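Local coordinates for protein tryptophan decarboxylase 1 (Oryza sativa subsp. japonica, PDB 6KHO) that decarboxylates L-tryptophan to tryptamine and 5-hydroxy-L-tryptophan to serotonin, working as a homodimer that depends on pyridoxal 5'-phosphate, at residues L180-A185 with H347-S352; L353-E358 with L373-V378; G126-A131 with L360-S365; L205-A210 with A229-I234; R248-M253 with A288-A293. All coordinates share one frame; numbering follows the deposited sequence.

Contact 1. Residues L180-A185 with H347-S352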
# COMPACT_ATOMS: atom_id res chain seq x y z
N LEU A 180 8.67 1.20 9.48
CA LEU A 180 9.43 -0.02 9.19
C LEU A 180 10.70 0.30 8.41
O LEU A 180 11.77 -0.23 8.71
CB LEU A 180 8.55 -1.00 8.42
CG LEU A 180 9.23 -2.26 7.86
CD1 LEU A 180 9.94 -3.06 8.96
CD2 LEU A 180 8.23 -3.15 7.16
N VAL A 181 10.59 1.15 7.39
CA VAL A 181 11.77 1.36 6.55
C VAL A 181 12.83 2.17 7.31
O VAL A 181 14.03 1.95 7.14
CB VAL A 181 11.39 2.00 5.20
CG1 VAL A 181 10.41 1.11 4.42
CG2 VAL A 181 10.83 3.42 5.35
N THR A 182 12.42 3.11 8.17
CA THR A 182 13.42 3.84 8.94
C THR A 182 14.01 2.97 10.05
O THR A 182 15.19 3.12 10.39
CB THR A 182 12.86 5.14 9.53
OG1 THR A 182 11.71 4.88 10.35
CG2 THR A 182 12.51 6.12 8.41
N LEU A 183 13.20 2.09 10.65
CA LEU A 183 13.75 1.12 11.60
C LEU A 183 14.78 0.22 10.94
O LEU A 183 15.79 -0.13 11.55
CB LEU A 183 12.64 0.27 12.21
CG LEU A 183 11.85 0.87 13.36
CD1 LEU A 183 10.49 0.16 13.45
CD2 LEU A 183 12.65 0.70 14.65
N VAL A 184 14.53 -0.18 9.69
CA VAL A 184 15.46 -1.05 9.00
C VAL A 184 16.76 -0.31 8.72
O VAL A 184 17.86 -0.85 8.91
CB VAL A 184 14.83 -1.62 7.72
CG1 VAL A 184 15.92 -2.17 6.79
CG2 VAL A 184 13.85 -2.73 8.09
N ALA A 185 16.67 0.95 8.30
CA ALA A 185 17.89 1.73 8.08
C ALA A 185 18.68 1.90 9.37
O ALA A 185 19.91 1.72 9.39
CB ALA A 185 17.53 3.08 7.46
N HIS A 347 20.26 8.40 1.28
CA HIS A 347 21.23 7.32 1.13
C HIS A 347 21.14 6.29 2.26
O HIS A 347 21.39 5.10 2.05
CB HIS A 347 22.63 7.93 1.04
CG HIS A 347 23.72 6.95 0.73
ND1 HIS A 347 23.68 6.12 -0.38
CD2 HIS A 347 24.89 6.67 1.36
CE1 HIS A 347 24.78 5.38 -0.41
NE2 HIS A 347 25.53 5.70 0.63
N ARG A 348 20.76 6.73 3.47
CA ARG A 348 20.59 5.79 4.58
C ARG A 348 19.45 4.81 4.31
O ARG A 348 19.51 3.66 4.74
CB ARG A 348 20.32 6.55 5.89
CG ARG A 348 21.44 7.49 6.39
CD ARG A 348 22.40 6.80 7.38
NE ARG A 348 23.33 7.74 8.01
CZ ARG A 348 24.52 7.40 8.51
NH1 ARG A 348 25.31 8.33 9.07
NH2 ARG A 348 24.94 6.14 8.46
N LEU A 349 18.39 5.26 3.62
CA LEU A 349 17.28 4.37 3.30
C LEU A 349 17.56 3.53 2.06
O LEU A 349 17.37 2.31 2.07
CB LEU A 349 15.99 5.16 3.10
CG LEU A 349 14.94 5.13 4.20
CD1 LEU A 349 15.56 5.49 5.53
CD2 LEU A 349 13.84 6.12 3.83
N THR A 350 18.01 4.17 0.98
CA THR A 350 18.25 3.41 -0.24
C THR A 350 19.33 2.35 -0.03
O THR A 350 19.28 1.29 -0.65
CB THR A 350 18.62 4.35 -1.40
OG1 THR A 350 19.78 5.11 -1.05
CG2 THR A 350 17.46 5.32 -1.70
N GLY A 351 20.27 2.60 0.89
CA GLY A 351 21.30 1.60 1.17
C GLY A 351 20.73 0.26 1.62
O GLY A 351 21.24 -0.80 1.25
N SER A 352 19.65 0.30 2.40
CA SER A 352 18.97 -0.92 2.83
C SER A 352 17.90 -1.41 1.85
O SER A 352 17.62 -2.61 1.80
CB SER A 352 18.31 -0.70 4.19
OG SER A 352 19.27 -0.42 5.19
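A185 and L349 bring their CA atoms to 5.5 Å where helix 175-194 runs across helix 346-353. The axes of the two short segments approach to 8.9 Å and stand almost perpendicular, 87° between their directions, so the touch is confined to about one turn of each. Both helices belong to the PLP-binding domain of the aspartate aminotransferase (type I) fold, to which the group II decarboxylases belong, and both lie against its central sheet: V181, T182 and L349 rest on L341 of strand 339-343, and A185 and L349 reach W294 of strand 294-298. The methyl of A185 sits in the middle, its CB 3.4 Å from the backbone R348 O. The same CB meets L349 CD1 at 3.7 Å. L349 starts out alongside the neighbouring helix, and a first torsion of -105°, well off a staggered position, swings its end inward. CD1 thereby comes over A185 and also within 4.2 Å of T182 CG2, while CD2 faces V181 CG2 at 4.3 Å. The two branches thus span two adjacent turns of helix 175-194. V184 joins from the far flank: its CG1, placed anti to the backbone N (chi1 163°), touches S352 CB at 3.8 Å. V184 also packs on L223 of the second subunit, which puts this edge of the contact at the dimer interface. The polar end of S352 is held by a hydrogen bond to D188, about one turn beyond A185, and this leaves its OG 3.9 Å from A185 CA.

Contact 2. Residues L353-E358 with L373-V378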
# COMPACT_ATOMS: atom_id res chain seq x y z
N LEU A 353 17.29 -0.51 1.08
CA LEU A 353 16.06 -0.84 0.34
C LEU A 353 16.27 -1.03 -1.15
O LEU A 353 15.36 -1.54 -1.82
CB LEU A 353 15.01 0.26 0.56
CG LEU A 353 14.55 0.50 2.00
CD1 LEU A 353 13.66 1.73 2.08
CD2 LEU A 353 13.82 -0.74 2.50
N GLU A 354 17.41 -0.63 -1.70
CA GLU A 354 17.58 -0.64 -3.15
C GLU A 354 17.78 -2.06 -3.66
O GLU A 354 18.27 -2.95 -2.95
CB GLU A 354 18.76 0.24 -3.57
CG GLU A 354 20.14 -0.32 -3.16
CD GLU A 354 21.25 0.72 -3.27
OE1 GLU A 354 21.07 1.73 -3.99
OE2 GLU A 354 22.30 0.53 -2.61
N THR A 355 17.36 -2.27 -4.91
CA THR A 355 17.63 -3.47 -5.70
C THR A 355 18.02 -3.01 -7.10
O THR A 355 17.76 -1.87 -7.48
CB THR A 355 16.42 -4.41 -5.79
OG1 THR A 355 15.29 -3.69 -6.33
CG2 THR A 355 16.07 -4.97 -4.43
N ASN A 356 18.64 -3.90 -7.87
CA ASN A 356 19.07 -3.55 -9.22
C ASN A 356 18.82 -4.72 -10.16
O ASN A 356 19.74 -5.21 -10.82
CB ASN A 356 20.54 -3.11 -9.23
CG ASN A 356 20.91 -2.33 -10.50
OD1 ASN A 356 20.05 -1.69 -11.14
ND2 ASN A 356 22.18 -2.37 -10.86
N PRO A 357 17.57 -5.18 -10.26
CA PRO A 357 17.27 -6.31 -11.16
C PRO A 357 17.45 -5.89 -12.61
O PRO A 357 17.15 -4.76 -13.00
CB PRO A 357 15.81 -6.64 -10.84
CG PRO A 357 15.23 -5.34 -10.45
CD PRO A 357 16.33 -4.59 -9.71
N GLU A 358 17.95 -6.84 -13.42
CA GLU A 358 18.33 -6.54 -14.79
C GLU A 358 17.15 -6.00 -15.60
O GLU A 358 17.31 -5.06 -16.40
CB GLU A 358 18.90 -7.80 -15.45
CG GLU A 358 19.33 -7.63 -16.89
CD GLU A 358 20.56 -6.75 -17.03
OE1 GLU A 358 21.52 -6.94 -16.25
OE2 GLU A 358 20.56 -5.85 -17.90
N LEU A 373 11.64 5.22 -6.90
CA LEU A 373 11.01 5.19 -5.59
C LEU A 373 10.76 3.77 -5.08
O LEU A 373 10.47 3.61 -3.89
CB LEU A 373 9.71 6.01 -5.61
CG LEU A 373 10.02 7.51 -5.79
CD1 LEU A 373 8.76 8.34 -6.04
CD2 LEU A 373 10.80 8.08 -4.63
N LYS A 374 10.94 2.75 -5.92
CA LYS A 374 11.04 1.40 -5.37
C LYS A 374 12.17 1.28 -4.34
O LYS A 374 12.11 0.41 -3.46
CB LYS A 374 11.27 0.38 -6.48
CG LYS A 374 12.60 0.53 -7.20
CD LYS A 374 12.79 -0.63 -8.18
CE LYS A 374 14.16 -0.61 -8.81
NZ LYS A 374 15.19 -1.04 -7.81
N ASP A 375 13.18 2.15 -4.41
CA ASP A 375 14.31 2.09 -3.50
C ASP A 375 14.06 2.86 -2.21
O ASP A 375 14.97 2.96 -1.39
CB ASP A 375 15.58 2.62 -4.20
CG ASP A 375 16.01 1.77 -5.40
OD1 ASP A 375 15.67 0.57 -5.48
OD2 ASP A 375 16.71 2.32 -6.27
N MET A 376 12.85 3.39 -2.02
CA MET A 376 12.47 4.11 -0.82
C MET A 376 11.28 3.47 -0.11
O MET A 376 10.68 4.11 0.77
CB MET A 376 12.16 5.57 -1.14
CG MET A 376 13.33 6.34 -1.71
SD MET A 376 14.32 7.00 -0.37
CE MET A 376 13.23 8.28 0.28
N GLN A 377 10.92 2.24 -0.46
CA GLN A 377 9.72 1.59 0.06
C GLN A 377 9.97 0.10 0.15
O GLN A 377 11.02 -0.39 -0.29
CB GLN A 377 8.50 1.86 -0.85
CG GLN A 377 8.65 1.20 -2.21
CD GLN A 377 7.48 1.48 -3.17
OE1 GLN A 377 6.76 2.46 -3.03
NE2 GLN A 377 7.31 0.60 -4.15
N VAL A 378 8.98 -0.63 0.66
CA VAL A 378 9.10 -2.09 0.76
C VAL A 378 8.97 -2.76 -0.60
O VAL A 378 9.79 -3.60 -0.99
CB VAL A 378 8.07 -2.63 1.78
CG1 VAL A 378 7.94 -4.16 1.66
CG2 VAL A 378 8.48 -2.21 3.19
O HOH W 1 14.08 -1.79 -4.60
O HOH W 2 18.40 1.02 -7.59
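K374 reaches T355 with two hydrogen bonds from one ammonium group: NZ lies 2.7 Å from T355 O and 3.0 Å from T355 OG1. It comes to the carbonyl from above, 51° out of its plane, rather than along a lone pair. The same nitrogen makes a salt bridge to its sequence neighbour, NZ to D375 OD1 at 2.9 Å, on the syn side of the carboxylate. The lysine chain runs out extended and bends only at its last torsion (chi4 74°), which turns the ammonium into this nest of oxygens. D375 OD1 also takes a weak bond from T355 N at 3.4 Å, and a water lies within bonding distance of that oxygen, T355 OG1 and L353 O. A second water donates to both T355 O and D375 OD2. A methionine in place of K374 would probably leave both oxygens of T355 without their charged donor and D375 without its positive mate. Around this cluster, E354 CB lies against D375 CG at 3.6 Å, and L353 lays its CB 3.3 Å from D375 O, an oxygen that is buried here without a partner. L353 CD1 rests on the backbone at M376 C, 3.7 Å away. The polar cluster and this packing bring together the two ends of the loop that carries Y359, the proton donor, two residues after P357. K219 of the second subunit bonds to L353 O and Q377 O. Toward the core, L353 and V378 pack on V181 of helix 175-194, while M376 and Q377 lie against V170 and L172 of strand 168-172.

Contact 3. Residues G126-A131 with L360-S365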
# COMPACT_ATOMS: atom_id res chain seq x y z
N GLY A 126 4.86 3.04 -11.01
CA GLY A 126 6.04 3.89 -11.01
C GLY A 126 7.24 3.41 -10.21
O GLY A 126 7.81 4.19 -9.45
N PHE A 127 7.66 2.15 -10.41
CA PHE A 127 8.80 1.63 -9.65
C PHE A 127 10.09 2.39 -9.99
O PHE A 127 10.94 2.58 -9.12
CB PHE A 127 8.98 0.13 -9.90
CG PHE A 127 8.55 -0.38 -11.26
CD1 PHE A 127 9.27 -0.09 -12.41
CD2 PHE A 127 7.46 -1.23 -11.36
CE1 PHE A 127 8.87 -0.61 -13.65
CE2 PHE A 127 7.05 -1.75 -12.59
CZ PHE A 127 7.76 -1.44 -13.74
N THR A 128 10.25 2.81 -11.24
CA THR A 128 11.36 3.65 -11.66
C THR A 128 10.83 4.93 -12.28
O THR A 128 9.67 5.00 -12.73
CB THR A 128 12.28 2.94 -12.67
OG1 THR A 128 11.54 2.62 -13.86
CG2 THR A 128 12.92 1.66 -12.08
N TRP A 129 11.70 5.94 -12.29
CA TRP A 129 11.42 7.18 -13.02
C TRP A 129 11.05 6.89 -14.47
O TRP A 129 10.04 7.39 -14.98
CB TRP A 129 12.64 8.11 -12.92
CG TRP A 129 12.51 9.40 -13.72
CD1 TRP A 129 12.03 10.60 -13.26
CD2 TRP A 129 12.85 9.61 -15.10
NE1 TRP A 129 12.04 11.53 -14.28
CE2 TRP A 129 12.55 10.96 -15.41
CE3 TRP A 129 13.41 8.79 -16.09
CZ2 TRP A 129 12.77 11.50 -16.68
CZ3 TRP A 129 13.61 9.34 -17.37
CH2 TRP A 129 13.29 10.68 -17.65
N GLN A 130 11.83 6.05 -15.15
CA GLN A 130 11.58 5.77 -16.56
C GLN A 130 10.23 5.10 -16.77
O GLN A 130 9.58 5.34 -17.80
CB GLN A 130 12.70 4.90 -17.13
CG GLN A 130 12.56 4.65 -18.63
CD GLN A 130 12.54 5.94 -19.42
OE1 GLN A 130 11.47 6.52 -19.69
NE2 GLN A 130 13.72 6.40 -19.81
N ALA A 131 9.81 4.25 -15.82
CA ALA A 131 8.51 3.57 -15.85
C ALA A 131 7.34 4.52 -15.98
O ALA A 131 6.26 4.07 -16.37
CB ALA A 131 8.28 2.77 -14.57
N LEU A 360 14.78 -4.11 -14.94
CA LEU A 360 14.40 -2.72 -14.69
C LEU A 360 15.48 -1.72 -15.05
O LEU A 360 15.25 -0.51 -14.94
CB LEU A 360 14.02 -2.53 -13.22
CG LEU A 360 12.78 -3.27 -12.73
CD1 LEU A 360 12.52 -2.96 -11.27
CD2 LEU A 360 11.59 -2.88 -13.55
N LYS A 361 16.66 -2.18 -15.48
CA LYS A 361 17.77 -1.26 -15.73
C LYS A 361 17.44 -0.30 -16.86
O LYS A 361 16.77 -0.67 -17.83
CB LYS A 361 19.04 -2.05 -16.05
CG LYS A 361 19.64 -2.70 -14.81
CD LYS A 361 20.87 -3.52 -15.13
CE LYS A 361 21.47 -4.12 -13.87
NZ LYS A 361 22.53 -5.12 -14.21
N ASN A 362 17.91 0.94 -16.73
CA ASN A 362 17.66 1.96 -17.74
C ASN A 362 18.68 3.08 -17.58
O ASN A 362 19.30 3.25 -16.52
CB ASN A 362 16.24 2.52 -17.64
CG ASN A 362 15.99 3.22 -16.32
OD1 ASN A 362 16.16 4.43 -16.20
ND2 ASN A 362 15.62 2.44 -15.30
N HIS A 363 18.84 3.86 -18.65
CA HIS A 363 19.88 4.88 -18.68
C HIS A 363 19.68 5.93 -17.58
O HIS A 363 20.64 6.34 -16.94
CB HIS A 363 19.95 5.53 -20.06
CG HIS A 363 20.28 4.56 -21.16
ND1 HIS A 363 21.22 3.55 -21.01
CD2 HIS A 363 19.79 4.43 -22.42
CE1 HIS A 363 21.29 2.85 -22.13
NE2 HIS A 363 20.44 3.36 -23.00
N ALA A 364 18.44 6.37 -17.35
CA ALA A 364 18.19 7.40 -16.34
C ALA A 364 18.57 6.91 -14.94
O ALA A 364 19.23 7.63 -14.18
CB ALA A 364 16.72 7.83 -16.37
N SER A 365 18.15 5.69 -14.58
CA SER A 365 18.55 5.12 -13.30
C SER A 365 20.07 5.01 -13.18
O SER A 365 20.63 5.30 -12.12
CB SER A 365 17.91 3.73 -13.13
OG SER A 365 16.54 3.81 -12.78
O HOH W 3 12.63 0.76 -15.43
O HOH W 4 14.51 5.54 -14.11
O HOH W 5 16.31 5.91 -19.35
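T128 and Q130 meet L360, N362 and A364 through water: three separate molecules carry all the polar links between these segments. The first sits 2.7 Å from T128 OG1 and donates to L360 O. A second accepts from Q130 N at 2.9 Å and donates to N362 OD1. The third takes a bond from Q130 NE2 at 2.7 Å and another from A364 N. N362 is at the N-cap of helix 363-366, its OD1 accepting from S365 N at 2.9 Å in a nearly straight bond of 168°, though the donor approaches from above the carbonyl plane, 48° out of it. At the other end of the amide ND2 donates to L360 O at 3.0 Å, in the carbonyl plane. Bonds at both ends probably fix which way round the amide sits, and Q130 CB lies 3.6 Å from its OD1. Apolar contacts flank the waters. F127 CE1 meets L360 CD2 at 3.5 Å, and both residues pack on F103 of the second subunit, whose ring stands edge-to-face to that of F127. At the opposite end W129 CE3 touches A364 CB at 3.5 Å, the indole carried there by a CG anti to the backbone N (chi1 176°). The contact seats the chain just after the catalytic Y359 on the loop before helix 133-149. Polar groups of the two segments are thus satisfied through shared waters, while the direct touches are mainly apolar.

Contact 4. Residues L205-A210 with A229-I234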
# COMPACT_ATOMS: atom_id res chain seq x y z
N LEU A 205 20.36 -4.92 20.09
CA LEU A 205 19.84 -3.61 19.73
C LEU A 205 18.60 -3.28 20.55
O LEU A 205 17.74 -4.14 20.78
CB LEU A 205 19.50 -3.54 18.24
CG LEU A 205 20.59 -3.94 17.23
CD1 LEU A 205 20.19 -3.52 15.80
CD2 LEU A 205 21.94 -3.33 17.59
N ALA A 206 18.48 -2.03 20.97
CA ALA A 206 17.32 -1.59 21.73
C ALA A 206 16.66 -0.40 21.05
O ALA A 206 17.34 0.42 20.41
CB ALA A 206 17.70 -1.20 23.16
N VAL A 207 15.33 -0.30 21.20
CA VAL A 207 14.54 0.79 20.64
C VAL A 207 13.59 1.31 21.71
O VAL A 207 13.24 0.61 22.67
CB VAL A 207 13.75 0.36 19.38
CG1 VAL A 207 14.68 -0.23 18.35
CG2 VAL A 207 12.65 -0.64 19.72
N TYR A 208 13.16 2.57 21.53
CA TYR A 208 12.50 3.35 22.57
C TYR A 208 11.32 4.15 22.02
O TYR A 208 11.43 4.79 20.97
CB TYR A 208 13.47 4.33 23.25
CG TYR A 208 14.74 3.66 23.68
CD1 TYR A 208 15.76 3.42 22.77
CD2 TYR A 208 14.92 3.23 25.00
CE1 TYR A 208 16.92 2.77 23.14
CE2 TYR A 208 16.09 2.58 25.39
CZ TYR A 208 17.08 2.36 24.45
OH TYR A 208 18.25 1.72 24.79
N ALA A 209 10.21 4.14 22.76
CA ALA A 209 9.11 5.04 22.48
C ALA A 209 8.28 5.19 23.75
O ALA A 209 8.29 4.32 24.62
CB ALA A 209 8.25 4.51 21.33
N ALA A 210 7.57 6.31 23.84
CA ALA A 210 6.63 6.51 24.93
C ALA A 210 5.50 5.48 24.87
O ALA A 210 5.16 4.95 23.81
CB ALA A 210 6.05 7.93 24.87
N ALA A 229 12.18 -8.20 24.14
CA ALA A 229 12.72 -7.80 25.44
C ALA A 229 13.45 -6.47 25.39
O ALA A 229 13.67 -5.85 26.44
CB ALA A 229 13.66 -8.88 25.98
N ASN A 230 13.84 -6.00 24.21
CA ASN A 230 14.60 -4.77 24.05
C ASN A 230 13.77 -3.64 23.45
O ASN A 230 14.32 -2.58 23.14
CB ASN A 230 15.84 -5.04 23.20
CG ASN A 230 16.77 -6.05 23.85
OD1 ASN A 230 16.77 -6.21 25.06
ND2 ASN A 230 17.56 -6.73 23.04
N ILE A 231 12.46 -3.83 23.27
CA ILE A 231 11.57 -2.78 22.79
C ILE A 231 11.01 -2.07 24.02
O ILE A 231 10.11 -2.58 24.69
CB ILE A 231 10.47 -3.35 21.90
CG1 ILE A 231 11.08 -4.07 20.70
CG2 ILE A 231 9.54 -2.26 21.44
CD1 ILE A 231 10.10 -4.93 19.93
N ARG A 232 11.53 -0.87 24.30
CA ARG A 232 11.22 -0.15 25.53
C ARG A 232 10.02 0.76 25.33
O ARG A 232 10.07 1.70 24.53
CB ARG A 232 12.42 0.70 25.98
CG ARG A 232 13.71 -0.07 26.10
CD ARG A 232 13.89 -0.61 27.49
NE ARG A 232 15.12 -1.40 27.57
CZ ARG A 232 15.16 -2.72 27.48
NH1 ARG A 232 14.03 -3.41 27.30
NH2 ARG A 232 16.32 -3.36 27.57
N SER A 233 8.95 0.51 26.10
CA SER A 233 7.78 1.38 26.15
C SER A 233 7.89 2.23 27.41
O SER A 233 7.63 1.75 28.52
CB SER A 233 6.49 0.56 26.12
OG SER A 233 5.37 1.40 26.30
N ILE A 234 8.27 3.49 27.24
CA ILE A 234 8.59 4.35 28.39
C ILE A 234 7.30 4.89 28.99
O ILE A 234 6.48 5.48 28.27
CB ILE A 234 9.52 5.48 27.96
CG1 ILE A 234 10.84 4.88 27.46
CG2 ILE A 234 9.77 6.44 29.11
CD1 ILE A 234 11.88 5.91 27.15
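V207 and A209 bond alternately to N230, R232 and I234 in a ladder of four backbone hydrogen bonds. V207 N donates to N230 O at 3.2 Å, and V207 O accepts from R232 N at 2.8 Å. One step on, A209 N meets R232 O at 3.0 Å and A209 O takes I234 N at 2.7 Å. Weaker CA-H...O contacts fill in between, such as Y208 CA to R232 O at 3.5 Å. The strands are parallel because they belong to a beta-alpha-beta crossover: helix 215-223 connects 205-210 to 231-234, the outermost strand on this side of the seven-stranded sheet. Apolar packing falls on both faces. V207 and I231 lie side by side, CG2 to CG1 at 3.9 Å, under C221 of that connecting helix. On the other face Y208 CE2 runs along R232 CG at 3.6 Å, with ring and guanidinium turned 83° to each other. Charge and polar side-chain bonds gather round the arginine. Its chain bends at chi2 (-91°), which turns the guanidinium back so that R232 NH1 grips A229 O at 2.6 Å, in its own plane. D256 of helix 246-258 takes both R232 NE, as a salt bridge, and Y208 OH.

Contact 5. Residues R248-M253 with A288-A293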
# COMPACT_ATOMS: atom_id res chain seq x y z
N ARG A 248 13.31 10.63 31.55
CA ARG A 248 13.01 9.20 31.60
C ARG A 248 13.59 8.47 30.40
O ARG A 248 14.02 7.31 30.51
CB ARG A 248 11.50 8.97 31.70
CG ARG A 248 10.94 9.00 33.12
CD ARG A 248 9.44 8.71 33.19
NE ARG A 248 8.82 9.37 34.34
CZ ARG A 248 7.53 9.28 34.67
NH1 ARG A 248 6.70 8.54 33.94
NH2 ARG A 248 7.06 9.92 35.73
N LEU A 249 13.63 9.12 29.23
CA LEU A 249 14.23 8.50 28.06
C LEU A 249 15.73 8.33 28.23
O LEU A 249 16.30 7.27 27.93
CB LEU A 249 13.90 9.32 26.81
CG LEU A 249 14.66 8.92 25.55
CD1 LEU A 249 14.24 7.53 25.08
CD2 LEU A 249 14.48 9.95 24.44
N LEU A 250 16.41 9.39 28.71
CA LEU A 250 17.86 9.32 28.90
C LEU A 250 18.24 8.24 29.90
O LEU A 250 19.22 7.51 29.69
CB LEU A 250 18.39 10.69 29.35
CG LEU A 250 19.88 10.81 29.71
CD1 LEU A 250 20.77 10.16 28.66
CD2 LEU A 250 20.25 12.27 29.86
N GLU A 251 17.48 8.10 30.98
CA GLU A 251 17.80 7.07 31.96
C GLU A 251 17.65 5.68 31.36
O GLU A 251 18.51 4.81 31.57
CB GLU A 251 16.91 7.26 33.19
CG GLU A 251 16.86 6.07 34.10
CD GLU A 251 15.70 6.15 35.07
OE1 GLU A 251 15.67 5.35 36.03
OE2 GLU A 251 14.81 7.02 34.86
N ALA A 252 16.59 5.44 30.58
CA ALA A 252 16.40 4.13 29.96
C ALA A 252 17.52 3.82 28.97
O ALA A 252 18.04 2.70 28.94
CB ALA A 252 15.04 4.07 29.25
N MET A 253 17.88 4.79 28.12
CA MET A 253 18.90 4.55 27.10
C MET A 253 20.28 4.38 27.73
O MET A 253 21.07 3.53 27.29
CB MET A 253 18.92 5.69 26.09
CG MET A 253 17.64 5.83 25.25
SD MET A 253 17.99 6.76 23.75
CE MET A 253 17.66 8.34 24.25
N ALA A 288 18.89 11.44 22.29
CA ALA A 288 19.27 10.32 21.44
C ALA A 288 20.63 10.54 20.80
O ALA A 288 21.32 9.57 20.48
CB ALA A 288 18.20 10.10 20.36
N ALA A 289 21.03 11.80 20.61
CA ALA A 289 22.32 12.07 19.99
C ALA A 289 23.48 11.62 20.87
O ALA A 289 24.56 11.35 20.35
CB ALA A 289 22.43 13.56 19.68
N ARG A 290 23.28 11.52 22.19
CA ARG A 290 24.31 10.97 23.06
C ARG A 290 24.66 9.54 22.69
O ARG A 290 25.76 9.08 23.02
CB ARG A 290 23.85 11.02 24.52
CG ARG A 290 23.43 12.40 25.01
CD ARG A 290 23.66 12.55 26.52
NE ARG A 290 23.72 13.96 26.91
CZ ARG A 290 24.83 14.58 27.30
NH1 ARG A 290 25.98 13.92 27.35
NH2 ARG A 290 24.79 15.87 27.63
N PHE A 291 23.75 8.83 22.02
CA PHE A 291 23.96 7.44 21.65
C PHE A 291 24.02 7.22 20.15
O PHE A 291 24.17 6.08 19.71
CB PHE A 291 22.85 6.58 22.27
CG PHE A 291 22.65 6.85 23.73
CD1 PHE A 291 23.39 6.16 24.68
CD2 PHE A 291 21.77 7.83 24.15
CE1 PHE A 291 23.23 6.43 26.03
CE2 PHE A 291 21.60 8.11 25.49
CZ PHE A 291 22.33 7.41 26.44
N ALA A 292 23.94 8.29 19.35
CA ALA A 292 23.86 8.22 17.89
C ALA A 292 22.65 7.41 17.44
O ALA A 292 22.69 6.71 16.43
CB ALA A 292 25.14 7.64 17.28
N ALA A 293 21.56 7.48 18.20
CA ALA A 293 20.38 6.71 17.84
C ALA A 293 19.55 7.46 16.80
O ALA A 293 19.50 8.70 16.80
CB ALA A 293 19.54 6.42 19.08
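M253 and F291 form a Met-aromatic contact between helix 246-258 and the segment 288-293 that follows from helix 281-289, two elements that share strand 262-269 as their floor. M253 CB stands over one face, 4.0 Å from the centroid of the F291 ring and 24° off the normal, a CH-pi contact. The sulfur is at nearly the same height but farther out from the ring axis, M253 SD being 4.7 Å from the same centroid at an oblique 43°. With CG set anti to the carbonyl carbon (chi1 -65°), the methionine chain runs past the ring and its methyl goes on to A288, CE to CA at 3.8 Å. L250 takes the edge instead: its CD1 lies in the ring plane, 3.9 Å from F291 CZ, and also meets the aliphatic part of R290 at CD, 4.3 Å away. The ring is thus held over one face and at its rim by residues one turn apart on the same helix. Behind it a Schellman motif at A292, with positive phi, fixes the backbone, and A293 N reaches back to A288 O at 3.1 Å. F291 N bonds to that oxygen too, from the opposite face of its plane. Replacing F291 by an alanine would probably open a gap beside M253, cost its sulfur the aromatic partner and take from L250 CD1 the ring edge it rests on. V287 and V266 close the floor under M253. All the side-chain contacts here are apolar or sulfur-aromatic, so dispersion and fit of shape, rather than directed bonds, hold the two segments together.

The five contacts fall into two groups within the PLP-binding domain. Contacts 1, 2 and 3 line up along the dimer interface, neighbouring centres each about 11 Å apart. V181 CB touches L353 CD1 at 3.9 Å, and K374 N with F127 O (3.2 Å, a probable hydrogen bond) joins contact 2 to contact 3. The P357 side chain is about 4 Å from that of the proton donor Y359, and those of K374 and F127 each about 4 Å from that of V380, which binds PLP. Contact 4 is the edge of the sheet, and contact 5 packs on the face that carries Y208 and I234, Y208 CE2 meeting M253 CG at 3.6 Å; contact 5 lies away from the active site.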